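Putative periplasmic protein (PDB 3DUE) is of unknown function but belongs to a PepSY-like superfamily of bacterial periplasmic proteins that may act as inhibitors. Local coordinates at residues A[45-48]-A[52-55]. Numbering follows the deposited sequence.
Sequences DVIF and DKLE
Asp45 and Lys53 meet diagonally across two antiparallel strands of a beta hairpin, 41-48 and 53-56, and the lysine NZ forms a salt bridge to Asp45 OD2 at 3.2 Å. The ammonium meets the anti side of that oxygen, 17° out of the carboxylate plane. Lys53 runs extended through CE, its methylenes passing Ile47 CG1 (4.0 Å from Lys53 CB), and then bends at its last torsion (chi4 -51°) to bring NZ to the acid. Glu55, the direct cross-strand neighbour of Asp45, points the same way beside it, with its CG 3.3 Å from Asp45 OD2. Their carboxylate planes are turned 51° apart. One water donates to Glu55 OE2; a second donates to Asp45 OD2, with a weak bond to Glu55 OE2. Glu55 OE1 is taken by Thr63 on the next strand.

Val46 and Leu54 form the hydrogen-bonded pair, their reciprocal N-H...O bonds both 2.8 Å and nearly straight; Phe48 N donates a third backbone hydrogen bond to Asp52 O, 2.8 Å. On the face that carries Val46 and Leu54, opposite Asp45, Lys53 and Glu55, Leu54 CD1 lies obliquely against the Phe48 ring, 3.7 Å from CZ. Ile21 of helix 15-24 touches both Phe48 and Leu54, as does Phe25, so this face packs into the core between sheet and helix. Asp52, beside the turn, directs its carboxylate to Ser70 OG and Tyr69 N.

The hairpin is therefore apolar toward the helix, while the face of Asp45, Lys53 and Glu55 carries the charges, with Ile47 beside the lysine methylenes. There, the Lys53 ammonium probably offsets the repulsion expected between the acids, whose Asp45 OD2 and Glu55 OE2 approach to 3.8 Å; water near the carboxylates may help.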
ATOM      1  N   ASP A  45      -6.045  -2.888  -8.430  1.00 23.31           N
ATOM      2  CA  ASP A  45      -4.883  -1.977  -8.482  1.00 24.98           C
ATOM      3  C   ASP A  45      -5.322  -0.649  -9.038  1.00 24.59           C
ATOM      4  O   ASP A  45      -6.162  -0.617  -9.939  1.00 26.46           O
ATOM      5  CB  ASP A  45      -3.739  -2.550  -9.296  1.00 27.29           C
ATOM      6  CG  ASP A  45      -3.218  -3.879  -8.710  1.00 30.21           C
ATOM      7  OD1 ASP A  45      -3.790  -4.920  -9.035  1.00 33.12           O
ATOM      8  OD2 ASP A  45      -2.222  -3.869  -7.934  1.00 32.69           O
ATOM      9  N   VAL A  46      -4.832   0.429  -8.420  1.00 22.19           N
ATOM     10  CA  VAL A  46      -5.116   1.798  -8.828  1.00 22.76           C
ATOM     11  C   VAL A  46      -3.804   2.576  -8.894  1.00 22.99           C
ATOM     12  O   VAL A  46      -2.982   2.479  -7.969  1.00 21.61           O
ATOM     13  CB  VAL A  46      -6.068   2.494  -7.840  1.00 23.73           C
ATOM     14  CG1 VAL A  46      -6.251   3.946  -8.203  1.00 23.68           C
ATOM     15  CG2 VAL A  46      -7.399   1.789  -7.866  1.00 21.75           C
ATOM     16  N   ILE A  47      -3.568   3.259 -10.013  1.00 21.75           N
ATOM     17  CA  ILE A  47      -2.412   4.132 -10.157  1.00 22.81           C
ATOM     18  C   ILE A  47      -2.949   5.496 -10.430  1.00 23.49           C
ATOM     19  O   ILE A  47      -3.864   5.672 -11.276  1.00 22.84           O
ATOM     20  CB  ILE A  47      -1.398   3.739 -11.269  1.00 23.06           C
ATOM     21  CG1 ILE A  47      -0.942   2.292 -11.091  1.00 23.53           C
ATOM     22  CG2 ILE A  47      -0.200   4.705 -11.199  1.00 22.46           C
ATOM     23  CD1 ILE A  47      -0.044   1.739 -12.213  1.00 24.84           C
ATOM     24  N   PHE A  48      -2.404   6.458  -9.690  1.00 24.27           N
ATOM     25  CA  PHE A  48      -2.766   7.858  -9.846  1.00 23.59           C
ATOM     26  C   PHE A  48      -1.894   8.503 -10.916  1.00 23.43           C
ATOM     27  O   PHE A  48      -0.859   7.945 -11.368  1.00 21.65           O
ATOM     28  CB  PHE A  48      -2.651   8.637  -8.527  1.00 23.36           C
ATOM     29  CG  PHE A  48      -3.497   8.077  -7.403  1.00 24.32           C
ATOM     30  CD1 PHE A  48      -4.892   8.139  -7.457  1.00 25.11           C
ATOM     31  CD2 PHE A  48      -2.903   7.535  -6.272  1.00 23.48           C
ATOM     32  CE1 PHE A  48      -5.672   7.632  -6.433  1.00 24.44           C
ATOM     33  CE2 PHE A  48      -3.669   7.006  -5.253  1.00 25.08           C
ATOM     34  CZ  PHE A  48      -5.060   7.084  -5.307  1.00 23.79           C
ATOM     35  N   ASP A  52       1.750   7.350  -8.048  1.00 22.07           N
ATOM     36  CA  ASP A  52       1.512   6.618  -6.779  1.00 22.94           C
ATOM     37  C   ASP A  52       0.476   5.512  -7.013  1.00 24.00           C
ATOM     38  O   ASP A  52      -0.413   5.674  -7.838  1.00 22.81           O
ATOM     39  CB  ASP A  52       1.140   7.574  -5.649  1.00 22.56           C
ATOM     40  CG  ASP A  52       2.335   8.359  -5.154  1.00 23.33           C
ATOM     41  OD1 ASP A  52       3.516   7.980  -5.464  1.00 22.55           O
ATOM     42  OD2 ASP A  52       2.085   9.339  -4.414  1.00 23.83           O
ATOM     43  N   LYS A  53       0.676   4.364  -6.364  1.00 24.07           N
ATOM     44  CA  LYS A  53      -0.094   3.153  -6.648  1.00 24.89           C
ATOM     45  C   LYS A  53      -0.602   2.466  -5.409  1.00 25.04           C
ATOM     46  O   LYS A  53       0.108   2.383  -4.404  1.00 25.39           O
ATOM     47  CB  LYS A  53       0.785   2.179  -7.477  1.00 26.63           C
ATOM     48  CG  LYS A  53       0.346   0.712  -7.468  1.00 27.63           C
ATOM     49  CD  LYS A  53       1.141  -0.126  -8.406  1.00 30.06           C
ATOM     50  CE  LYS A  53       0.602  -1.611  -8.508  1.00 30.72           C
ATOM     51  NZ  LYS A  53       0.417  -2.277  -7.225  1.00 32.75           N
ATOM     52  N   LEU A  54      -1.834   1.960  -5.511  1.00 23.36           N
ATOM     53  CA  LEU A  54      -2.511   1.212  -4.449  1.00 22.20           C
ATOM     54  C   LEU A  54      -2.900  -0.165  -5.017  1.00 22.65           C
ATOM     55  O   LEU A  54      -3.269  -0.257  -6.199  1.00 23.07           O
ATOM     56  CB  LEU A  54      -3.794   1.917  -4.052  1.00 22.11           C
ATOM     57  CG  LEU A  54      -3.633   3.379  -3.668  1.00 22.08           C
ATOM     58  CD1 LEU A  54      -4.940   3.961  -3.267  1.00 21.40           C
ATOM     59  CD2 LEU A  54      -2.576   3.470  -2.528  1.00 22.42           C
ATOM     60  N   GLU A  55      -2.811  -1.189  -4.172  1.00 22.90           N
ATOM     61  CA  GLU A  55      -3.360  -2.518  -4.420  1.00 24.26           C
ATOM     62  C   GLU A  55      -4.247  -2.857  -3.206  1.00 23.22           C
ATOM     63  O   GLU A  55      -3.892  -2.596  -2.051  1.00 21.73           O
ATOM     64  CB  GLU A  55      -2.291  -3.589  -4.499  1.00 25.75           C
ATOM     65  CG  GLU A  55      -2.793  -4.983  -4.877  1.00 26.93           C
ATOM     66  CD  GLU A  55      -1.738  -6.044  -4.683  1.00 29.81           C
ATOM     67  OE1 GLU A  55      -1.143  -6.115  -3.552  1.00 33.35           O
ATOM     68  OE2 GLU A  55      -1.526  -6.825  -5.654  1.00 31.22           O
TER
HETATM   69  O   HOH W   1      -3.077  -6.875  -7.829  1.00 24.16           O
HETATM   70  O   HOH W   2       0.359  -4.709  -7.148  1.00 38.44           O